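Local coordinates for YfkN protein (Bacillus subtilis subsp. subtilis, PDB 3GVE) that belongs to the calcineurin-like phosphoesterase family of metal-binding proteins and holds a manganese and a magnesium ion side by side, at residues Thr144-Thr152 and Lys162-Phe170; Ile192-Ile200 and Ala231-Ile242. All coordinates share one frame; numbering follows the deposited sequence. Where two conformers were deposited one is given.

Contact 1: residues Thr144-Thr152 and Lys162-Phe170; sequences TPYVINEKT and KVKVGYIGF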
loop_
_atom_site.group_PDB
_atom_site.type_symbol
_atom_site.label_atom_id
_atom_site.label_comp_id
_atom_site.label_asym_id
_atom_site.label_seq_id
_atom_site.Cartn_x
_atom_site.Cartn_y
_atom_site.Cartn_z
ATOM N N THR A 144 -8.173 -2.454 28.220
ATOM C CA THR A 144 -9.213 -1.599 28.779
ATOM C C THR A 144 -10.441 -1.650 27.856
ATOM O O THR A 144 -10.357 -1.235 26.709
ATOM C CB THR A 144 -8.712 -0.141 28.816
ATOM O OG1 THR A 144 -7.406 -0.088 29.415
ATOM C CG2 THR A 144 -9.656 0.750 29.573
ATOM N N PRO A 145 -11.570 -2.169 28.332
ATOM C CA PRO A 145 -12.689 -2.374 27.406
ATOM C C PRO A 145 -13.412 -1.110 26.984
ATOM O O PRO A 145 -13.914 -1.058 25.810
ATOM C CB PRO A 145 -13.607 -3.356 28.126
ATOM C CG PRO A 145 -13.384 -3.020 29.563
ATOM C CD PRO A 145 -11.852 -2.726 29.676
ATOM N N TYR A 146 -13.437 -0.118 27.843
ATOM C CA TYR A 146 -14.097 1.138 27.564
ATOM C C TYR A 146 -13.618 2.088 28.645
ATOM O O TYR A 146 -13.029 1.636 29.613
ATOM C CB TYR A 146 -15.626 0.980 27.601
ATOM C CG TYR A 146 -16.177 0.701 28.986
ATOM C CD1 TYR A 146 -16.423 1.732 29.869
ATOM C CD2 TYR A 146 -16.439 -0.592 29.409
ATOM C CE1 TYR A 146 -16.919 1.492 31.147
ATOM C CE2 TYR A 146 -16.936 -0.837 30.689
ATOM C CZ TYR A 146 -17.170 0.213 31.542
ATOM O OH TYR A 146 -17.655 -0.022 32.812
ATOM N N VAL A 147 -13.901 3.365 28.407
ATOM C CA VAL A 147 -13.626 4.413 29.448
ATOM C C VAL A 147 -14.779 5.361 29.376
ATOM O O VAL A 147 -15.398 5.545 28.313
ATOM C CB VAL A 147 -12.263 5.094 29.229
ATOM C CG1 VAL A 147 -11.123 4.122 29.357
ATOM C CG2 VAL A 147 -12.260 5.867 27.976
ATOM N N ILE A 148 -15.059 5.949 30.468
ATOM C CA ILE A 148 -16.039 7.024 30.598
ATOM C C ILE A 148 -15.401 8.233 31.274
ATOM O O ILE A 148 -14.821 8.105 32.330
ATOM C CB ILE A 148 -17.276 6.557 31.406
ATOM C CG1 ILE A 148 -17.947 5.382 30.716
ATOM C CG2 ILE A 148 -18.275 7.678 31.568
ATOM C CD1 ILE A 148 -18.929 4.644 31.610
ATOM N N ASN A 149 -15.505 9.390 30.632
ATOM C CA ASN A 149 -14.958 10.645 31.140
ATOM C C ASN A 149 -16.091 11.633 31.304
ATOM O O ASN A 149 -16.872 11.835 30.397
ATOM C CB ASN A 149 -13.953 11.253 30.162
ATOM C CG ASN A 149 -12.801 10.358 29.874
ATOM O OD1 ASN A 149 -12.309 9.687 30.750
ATOM N ND2 ASN A 149 -12.362 10.344 28.626
ATOM N N GLU A 150 -16.177 12.236 32.478
ATOM C CA GLU A 150 -17.143 13.289 32.691
ATOM C C GLU A 150 -16.559 14.581 32.132
ATOM O O GLU A 150 -15.535 15.053 32.586
ATOM C CB GLU A 150 -17.482 13.443 34.167
ATOM C CG GLU A 150 -18.602 14.447 34.393
ATOM C CD GLU A 150 -19.026 14.532 35.842
ATOM O OE1 GLU A 150 -20.198 14.263 36.122
ATOM O OE2 GLU A 150 -18.180 14.875 36.678
ATOM N N LYS A 151 -17.224 15.121 31.123
ATOM C CA LYS A 151 -16.788 16.328 30.444
ATOM C C LYS A 151 -17.654 17.518 30.852
ATOM O O LYS A 151 -18.856 17.377 30.956
ATOM C CB LYS A 151 -16.916 16.138 28.923
ATOM C CG LYS A 151 -16.199 14.936 28.358
ATOM C CD LYS A 151 -14.758 14.924 28.776
ATOM C CE LYS A 151 -13.930 15.775 27.890
ATOM N NZ LYS A 151 -12.513 15.671 28.325
ATOM N N THR A 152 -17.051 18.687 31.049
ATOM C CA THR A 152 -17.882 19.904 31.296
ATOM C C THR A 152 -17.982 20.556 29.926
ATOM O O THR A 152 -17.020 21.098 29.387
ATOM C CB THR A 152 -17.226 20.844 32.325
ATOM O OG1 THR A 152 -17.023 20.191 33.561
ATOM C CG2 THR A 152 -18.093 22.145 32.586
ATOM N N LYS A 162 -22.430 18.895 32.593
ATOM C CA LYS A 162 -21.597 17.719 32.780
ATOM C C LYS A 162 -22.208 16.572 32.011
ATOM O O LYS A 162 -23.334 16.209 32.238
ATOM C CB LYS A 162 -21.484 17.399 34.263
ATOM C CG LYS A 162 -20.705 18.476 34.974
ATOM C CD LYS A 162 -20.294 18.077 36.330
ATOM C CE LYS A 162 -19.030 18.803 36.698
ATOM N NZ LYS A 162 -19.283 20.244 36.858
ATOM N N VAL A 163 -21.433 16.040 31.073
ATOM C CA VAL A 163 -21.852 14.950 30.203
ATOM C C VAL A 163 -20.802 13.838 30.254
ATOM O O VAL A 163 -19.633 14.090 30.046
ATOM C CB VAL A 163 -22.029 15.446 28.748
ATOM C CG1 VAL A 163 -22.487 14.309 27.829
ATOM C CG2 VAL A 163 -23.015 16.619 28.712
ATOM N N LYS A 164 -21.231 12.621 30.564
ATOM C CA LYS A 164 -20.273 11.482 30.646
ATOM C C LYS A 164 -20.192 10.824 29.264
ATOM O O LYS A 164 -21.166 10.362 28.734
ATOM C CB LYS A 164 -20.715 10.511 31.668
ATOM C CG LYS A 164 -20.324 10.848 33.074
ATOM C CD LYS A 164 -20.812 9.778 34.105
ATOM C CE LYS A 164 -20.593 10.320 35.548
ATOM N NZ LYS A 164 -20.572 9.137 36.425
ATOM N N VAL A 165 -18.995 10.914 28.694
ATOM C CA VAL A 165 -18.711 10.348 27.365
ATOM C C VAL A 165 -17.940 9.072 27.538
ATOM O O VAL A 165 -16.882 9.035 28.201
ATOM C CB VAL A 165 -17.899 11.344 26.528
ATOM C CG1 VAL A 165 -17.641 10.835 25.095
ATOM C CG2 VAL A 165 -18.688 12.675 26.427
ATOM N N GLY A 166 -18.418 8.031 26.915
ATOM C CA GLY A 166 -17.779 6.733 26.904
ATOM C C GLY A 166 -17.154 6.381 25.565
ATOM O O GLY A 166 -17.733 6.748 24.516
ATOM N N TYR A 167 -16.034 5.703 25.567
ATOM C CA TYR A 167 -15.445 5.213 24.341
ATOM C C TYR A 167 -15.332 3.708 24.463
ATOM O O TYR A 167 -14.889 3.199 25.476
ATOM C CB TYR A 167 -14.054 5.803 24.144
ATOM C CG TYR A 167 -13.997 7.322 24.164
ATOM C CD1 TYR A 167 -14.145 8.069 23.005
ATOM C CD2 TYR A 167 -13.773 7.999 25.355
ATOM C CE1 TYR A 167 -14.084 9.457 23.043
ATOM C CE2 TYR A 167 -13.698 9.378 25.395
ATOM C CZ TYR A 167 -13.852 10.100 24.239
ATOM O OH TYR A 167 -13.772 11.476 24.292
ATOM N N ILE A 168 -15.701 3.024 23.394
ATOM C CA ILE A 168 -15.541 1.580 23.282
ATOM C C ILE A 168 -14.914 1.295 21.923
ATOM O O ILE A 168 -15.185 1.985 20.965
ATOM C CB ILE A 168 -16.907 0.843 23.431
ATOM C CG1 ILE A 168 -16.720 -0.684 23.432
ATOM C CG2 ILE A 168 -17.916 1.285 22.352
ATOM C CD1 ILE A 168 -17.990 -1.472 23.858
ATOM N N GLY A 169 -14.077 0.274 21.851
ATOM C CA GLY A 169 -13.395 -0.043 20.598
ATOM C C GLY A 169 -13.500 -1.507 20.218
ATOM O O GLY A 169 -13.631 -2.356 21.064
ATOM N N PHE A 170 -13.411 -1.765 18.921
ATOM C CA PHE A 170 -13.510 -3.107 18.330
ATOM C C PHE A 170 -12.493 -3.325 17.224
ATOM O O PHE A 170 -12.187 -2.413 16.478
ATOM C CB PHE A 170 -14.912 -3.350 17.743
ATOM C CG PHE A 170 -16.015 -2.969 18.664
ATOM C CD1 PHE A 170 -16.385 -3.793 19.715
ATOM C CD2 PHE A 170 -16.666 -1.774 18.497
ATOM C CE1 PHE A 170 -17.398 -3.422 20.573
ATOM C CE2 PHE A 170 -17.686 -1.399 19.347
ATOM C CZ PHE A 170 -18.053 -2.229 20.397
#
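V147 and Y167 face each other as a hydrogen-bonded antiparallel pair, with Y167 N 2.8 Å from V147 O. N149 with V165 and K151 with V163 repeat the pairing up the hairpin, making six backbone bonds in all. Between these pairs the alpha carbons draw close, and G166 CA comes within 3.0 Å of V147 O in a CA-H...O contact.

E150 is worth following outward. Its CB lies 4.0 Å from K164 CG. With CG placed opposite the backbone N (chi1 -174°) and the chain extended, CG passes K162 CB, and CD then rests 3.8 Å from K162 CD. Both carboxylate oxygens meet lysine methylenes, yet neither makes a charged contact: OE2 stays 5.5 Å from K162 NZ, and OE1 is 5.1 Å from K164 NZ. On the same face I148 CG2 packs on K164 CB at 3.7 Å. On the opposite face V165 and Y167 continue onto L58 of strand 57-61 and I212 of strand 210-215.

The chemistry is therefore divided: the backbone supplies the directional bonds, and V163, V165 and Y167 are buried against neighbouring strands. On the E150 face the charged chains gather toward the T152/K162 end and Y146, I148 and I168 toward the other, so any attraction between the carboxylate and its two lysines is probably long-range.

Contact 2: residues Ile192-Ile200 and Ala231-Ile242; sequences IVESANETI and AVFDLATKTKGI
A196 and L235 meet in the tight part of this contact, with A196 CB 3.7 Å from L235 CD2. One turn earlier I192 lies across L235 at about a right angle, its CG2 3.9 Å from L235 CG, and V193 spreads its two methyls over the neighbouring turns of helix 232-238. V193 CG1 stands opposite the backbone N (chi1 166°) and reaches K238 CB, while CG2 presses on D234 CB at 3.6 Å. The D234 carboxylate and the K238 amine themselves go to Q224. T239 belongs to the tight part too: its hydroxyl is turned back to L235 O (OG1 to O 2.7 Å, in the carbonyl plane), which fixes the side chain's rotation and presents CG2 to A196 CB and N197 OD1. At the far end I200 CD1 meets I242 CG1 crosswise at 3.8 Å, and I200 CG2 touches K240 O.

The solvent side is made by the exposed N197, K238 and K240. The amide oxygen of N197 makes no direct hydrogen bond to the 231-242 segment. Instead water 1 donates to N197 OD1 at 2.6 Å and accepts from K240 N at 3.0 Å, bridging N197 to the backbone at K240. No direct hydrogen bond crosses the interface, so apolar fit and one water do the joining.

The two helix segments run roughly the same way, 33° apart with axes 9.6 Å from each other at closest approach. Helix 192-205 also packs on strand 160-170, and helix 232-238 on strand 244-247, so the pair forms a layer over a sheet whose 160-170, 210-215 and 244-247 strands are parallel: the layered alpha/beta architecture of calcineurin-like phosphoesterases.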
loop_
_atom_site.group_PDB
_atom_site.type_symbol
_atom_site.label_atom_id
_atom_site.label_comp_id
_atom_site.label_asym_id
_atom_site.label_seq_id
_atom_site.Cartn_x
_atom_site.Cartn_y
_atom_site.Cartn_z
ATOM N N ILE A 192 -17.735 -8.820 17.003
ATOM C CA ILE A 192 -17.903 -7.390 17.224
ATOM C C ILE A 192 -19.260 -7.002 17.841
ATOM O O ILE A 192 -19.284 -6.370 18.884
ATOM C CB ILE A 192 -17.595 -6.594 15.942
ATOM C CG1 ILE A 192 -16.102 -6.700 15.641
ATOM C CG2 ILE A 192 -18.008 -5.124 16.097
ATOM C CD1 ILE A 192 -15.717 -6.196 14.262
ATOM N N VAL A 193 -20.377 -7.391 17.208
ATOM C CA VAL A 193 -21.711 -7.071 17.742
ATOM C C VAL A 193 -21.937 -7.654 19.140
ATOM O O VAL A 193 -22.470 -6.998 20.032
ATOM C CB VAL A 193 -22.797 -7.501 16.729
ATOM C CG1 VAL A 193 -24.191 -7.528 17.318
ATOM C CG2 VAL A 193 -22.724 -6.670 15.440
ATOM N N GLU A 194 -21.524 -8.910 19.325
ATOM C CA GLU A 194 -21.694 -9.576 20.621
ATOM C C GLU A 194 -20.873 -8.897 21.709
ATOM O O GLU A 194 -21.378 -8.644 22.770
ATOM C CB GLU A 194 -21.317 -11.059 20.551
ATOM C CG GLU A 194 -22.292 -11.917 19.789
ATOM C CD GLU A 194 -21.788 -13.327 19.577
ATOM O OE1 GLU A 194 -20.879 -13.757 20.307
ATOM O OE2 GLU A 194 -22.300 -14.003 18.669
ATOM N N SER A 195 -19.712 -8.421 21.396
ATOM C CA SER A 195 -18.893 -7.627 22.349
ATOM C C SER A 195 -19.608 -6.359 22.696
ATOM O O SER A 195 -19.617 -5.907 23.882
ATOM C CB SER A 195 -17.455 -7.477 21.834
ATOM O OG SER A 195 -16.836 -6.380 22.445
ATOM N N ALA A 196 -20.177 -5.696 21.696
ATOM C CA ALA A 196 -20.901 -4.460 21.952
ATOM C C ALA A 196 -22.106 -4.713 22.860
ATOM O O ALA A 196 -22.319 -3.967 23.801
ATOM C CB ALA A 196 -21.345 -3.814 20.632
ATOM N N ASN A 197 -22.882 -5.761 22.560
ATOM C CA ASN A 197 -24.066 -6.062 23.341
ATOM C C ASN A 197 -23.741 -6.463 24.787
ATOM O O ASN A 197 -24.513 -6.217 25.663
ATOM C CB ASN A 197 -24.921 -7.099 22.617
ATOM C CG ASN A 197 -25.739 -6.488 21.505
ATOM O OD1 ASN A 197 -26.037 -5.319 21.524
ATOM N ND2 ASN A 197 -26.110 -7.299 20.547
ATOM N N GLU A 198 -22.573 -7.041 25.005
ATOM C CA GLU A 198 -22.126 -7.424 26.338
ATOM C C GLU A 198 -21.666 -6.202 27.121
ATOM O O GLU A 198 -21.887 -6.089 28.314
ATOM C CB GLU A 198 -20.990 -8.423 26.174
ATOM C CG GLU A 198 -20.289 -8.935 27.429
ATOM C CD GLU A 198 -19.141 -9.871 27.058
ATOM O OE1 GLU A 198 -19.398 -10.958 26.548
ATOM O OE2 GLU A 198 -17.987 -9.502 27.233
ATOM N N THR A 199 -21.024 -5.274 26.423
ATOM C CA THR A 199 -20.329 -4.171 27.079
ATOM C C THR A 199 -21.164 -2.898 27.301
ATOM O O THR A 199 -21.054 -2.266 28.322
ATOM C CB THR A 199 -18.994 -3.850 26.354
ATOM O OG1 THR A 199 -18.215 -5.042 26.244
ATOM C CG2 THR A 199 -18.191 -2.813 27.128
ATOM N N ILE A 200 -21.974 -2.527 26.326
ATOM C CA ILE A 200 -22.790 -1.330 26.405
ATOM C C ILE A 200 -23.623 -1.222 27.707
ATOM O O ILE A 200 -23.691 -0.188 28.274
ATOM C CB ILE A 200 -23.684 -1.182 25.167
ATOM C CG1 ILE A 200 -22.841 -0.758 23.942
ATOM C CG2 ILE A 200 -24.818 -0.147 25.408
ATOM C CD1 ILE A 200 -23.507 -1.057 22.635
ATOM N N ALA A 231 -18.243 -4.938 10.017
ATOM C CA ALA A 231 -19.465 -5.112 10.780
ATOM C C ALA A 231 -20.224 -3.846 11.160
ATOM O O ALA A 231 -21.120 -3.922 11.968
ATOM C CB ALA A 231 -19.154 -5.926 12.062
ATOM N N VAL A 232 -19.858 -2.695 10.603
ATOM C CA VAL A 232 -20.508 -1.441 10.997
ATOM C C VAL A 232 -22.039 -1.439 10.805
ATOM O O VAL A 232 -22.767 -0.939 11.636
ATOM C CB VAL A 232 -19.875 -0.225 10.299
ATOM C CG1 VAL A 232 -20.759 1.021 10.513
ATOM C CG2 VAL A 232 -18.462 0.019 10.861
ATOM N N PHE A 233 -22.515 -1.986 9.695
ATOM C CA PHE A 233 -23.963 -2.026 9.467
ATOM C C PHE A 233 -24.655 -2.780 10.604
ATOM O O PHE A 233 -25.690 -2.382 11.074
ATOM C CB PHE A 233 -24.277 -2.681 8.121
ATOM C CG PHE A 233 -25.744 -2.715 7.790
ATOM C CD1 PHE A 233 -26.352 -1.671 7.115
ATOM C CD2 PHE A 233 -26.504 -3.809 8.148
ATOM C CE1 PHE A 233 -27.723 -1.729 6.801
ATOM C CE2 PHE A 233 -27.866 -3.870 7.835
ATOM C CZ PHE A 233 -28.467 -2.832 7.161
ATOM N N ASP A 234 -24.058 -3.886 11.017
ATOM C CA ASP A 234 -24.597 -4.691 12.108
ATOM C C ASP A 234 -24.493 -4.018 13.479
ATOM O O ASP A 234 -25.404 -4.113 14.277
ATOM C CB ASP A 234 -23.954 -6.083 12.085
ATOM C CG ASP A 234 -24.129 -6.763 10.736
ATOM O OD1 ASP A 234 -25.261 -6.851 10.251
ATOM O OD2 ASP A 234 -23.132 -7.140 10.154
ATOM N N LEU A 235 -23.386 -3.329 13.734
ATOM C CA LEU A 235 -23.291 -2.505 14.926
ATOM C C LEU A 235 -24.420 -1.479 14.974
ATOM O O LEU A 235 -25.069 -1.298 15.989
ATOM C CB LEU A 235 -21.965 -1.763 14.951
ATOM C CG LEU A 235 -20.806 -2.494 15.597
ATOM C CD1 LEU A 235 -19.547 -1.634 15.414
ATOM C CD2 LEU A 235 -21.057 -2.758 17.105
ATOM N N ALA A 236 -24.662 -0.818 13.851
ATOM C CA ALA A 236 -25.666 0.242 13.822
ATOM C C ALA A 236 -27.088 -0.286 13.978
ATOM O O ALA A 236 -27.933 0.404 14.507
ATOM C CB ALA A 236 -25.545 1.051 12.528
ATOM N N THR A 237 -27.341 -1.504 13.501
ATOM C CA THR A 237 -28.705 -2.036 13.465
ATOM C C THR A 237 -29.043 -3.012 14.598
ATOM O O THR A 237 -30.198 -3.115 14.973
ATOM C CB THR A 237 -29.003 -2.713 12.113
ATOM O OG1 THR A 237 -27.977 -3.672 11.829
ATOM C CG2 THR A 237 -29.089 -1.671 10.972
ATOM N N LYS A 238 -28.052 -3.737 15.110
ATOM C CA LYS A 238 -28.311 -4.825 16.069
ATOM C C LYS A 238 -28.050 -4.466 17.515
ATOM O O LYS A 238 -28.362 -5.235 18.405
ATOM C CB LYS A 238 -27.501 -6.081 15.727
ATOM C CG LYS A 238 -27.770 -6.707 14.370
ATOM C CD LYS A 238 -27.018 -8.044 14.253
ATOM C CE LYS A 238 -27.214 -8.704 12.899
ATOM N NZ LYS A 238 -26.524 -10.041 12.908
ATOM N N THR A 239 -27.468 -3.310 17.754
ATOM C CA THR A 239 -27.210 -2.879 19.126
ATOM C C THR A 239 -28.087 -1.698 19.460
ATOM O O THR A 239 -28.767 -1.177 18.604
ATOM C CB THR A 239 -25.737 -2.454 19.346
ATOM O OG1 THR A 239 -25.482 -1.239 18.630
ATOM C CG2 THR A 239 -24.785 -3.526 18.901
ATOM N N LYS A 240 -28.033 -1.273 20.715
ATOM C CA LYS A 240 -28.746 -0.091 21.173
ATOM C C LYS A 240 -27.840 0.680 22.109
ATOM O O LYS A 240 -27.211 0.089 22.965
ATOM C CB LYS A 240 -30.007 -0.510 21.932
ATOM C CG LYS A 240 -31.257 0.233 21.555
ATOM C CD LYS A 240 -32.521 -0.534 21.973
ATOM C CE LYS A 240 -32.788 -0.376 23.464
ATOM N NZ LYS A 240 -34.059 -0.993 23.935
ATOM N N GLY A 241 -27.771 1.987 21.964
ATOM C CA GLY A 241 -26.982 2.770 22.895
ATOM C C GLY A 241 -25.725 3.432 22.350
ATOM O O GLY A 241 -25.112 4.198 23.034
ATOM N N ILE A 242 -25.352 3.125 21.116
ATOM C CA ILE A 242 -24.216 3.793 20.485
ATOM C C ILE A 242 -24.717 5.064 19.823
ATOM O O ILE A 242 -25.650 5.044 19.039
ATOM C CB ILE A 242 -23.549 2.909 19.424
ATOM C CG1 ILE A 242 -22.979 1.647 20.076
ATOM C CG2 ILE A 242 -22.456 3.698 18.690
ATOM C CD1 ILE A 242 -22.445 0.586 19.088
HETATM O O HOH W 1 -26.970 -3.219 22.707
#

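How the contacts relate
From the N terminus the chain first meets contact 1, where strand 146-154 turns back through a short loop into strand 160-170 and closes a local hairpin. The chain then passes through helices 175-178 and 180-183 into helix 192-205, runs along strand 210-215, and comes back as helix 232-238 to close contact 2, a longer loop. The two are in series, neither enclosing the other, yet they touch in space: T199 CG2 packs on I168 CD1 (3.5 Å) and on Y146, and F170 CZ lies against A196 CB. Helix 192-205 is thus shared ground, joining the hairpin at the sheet's edge to helix 232-238.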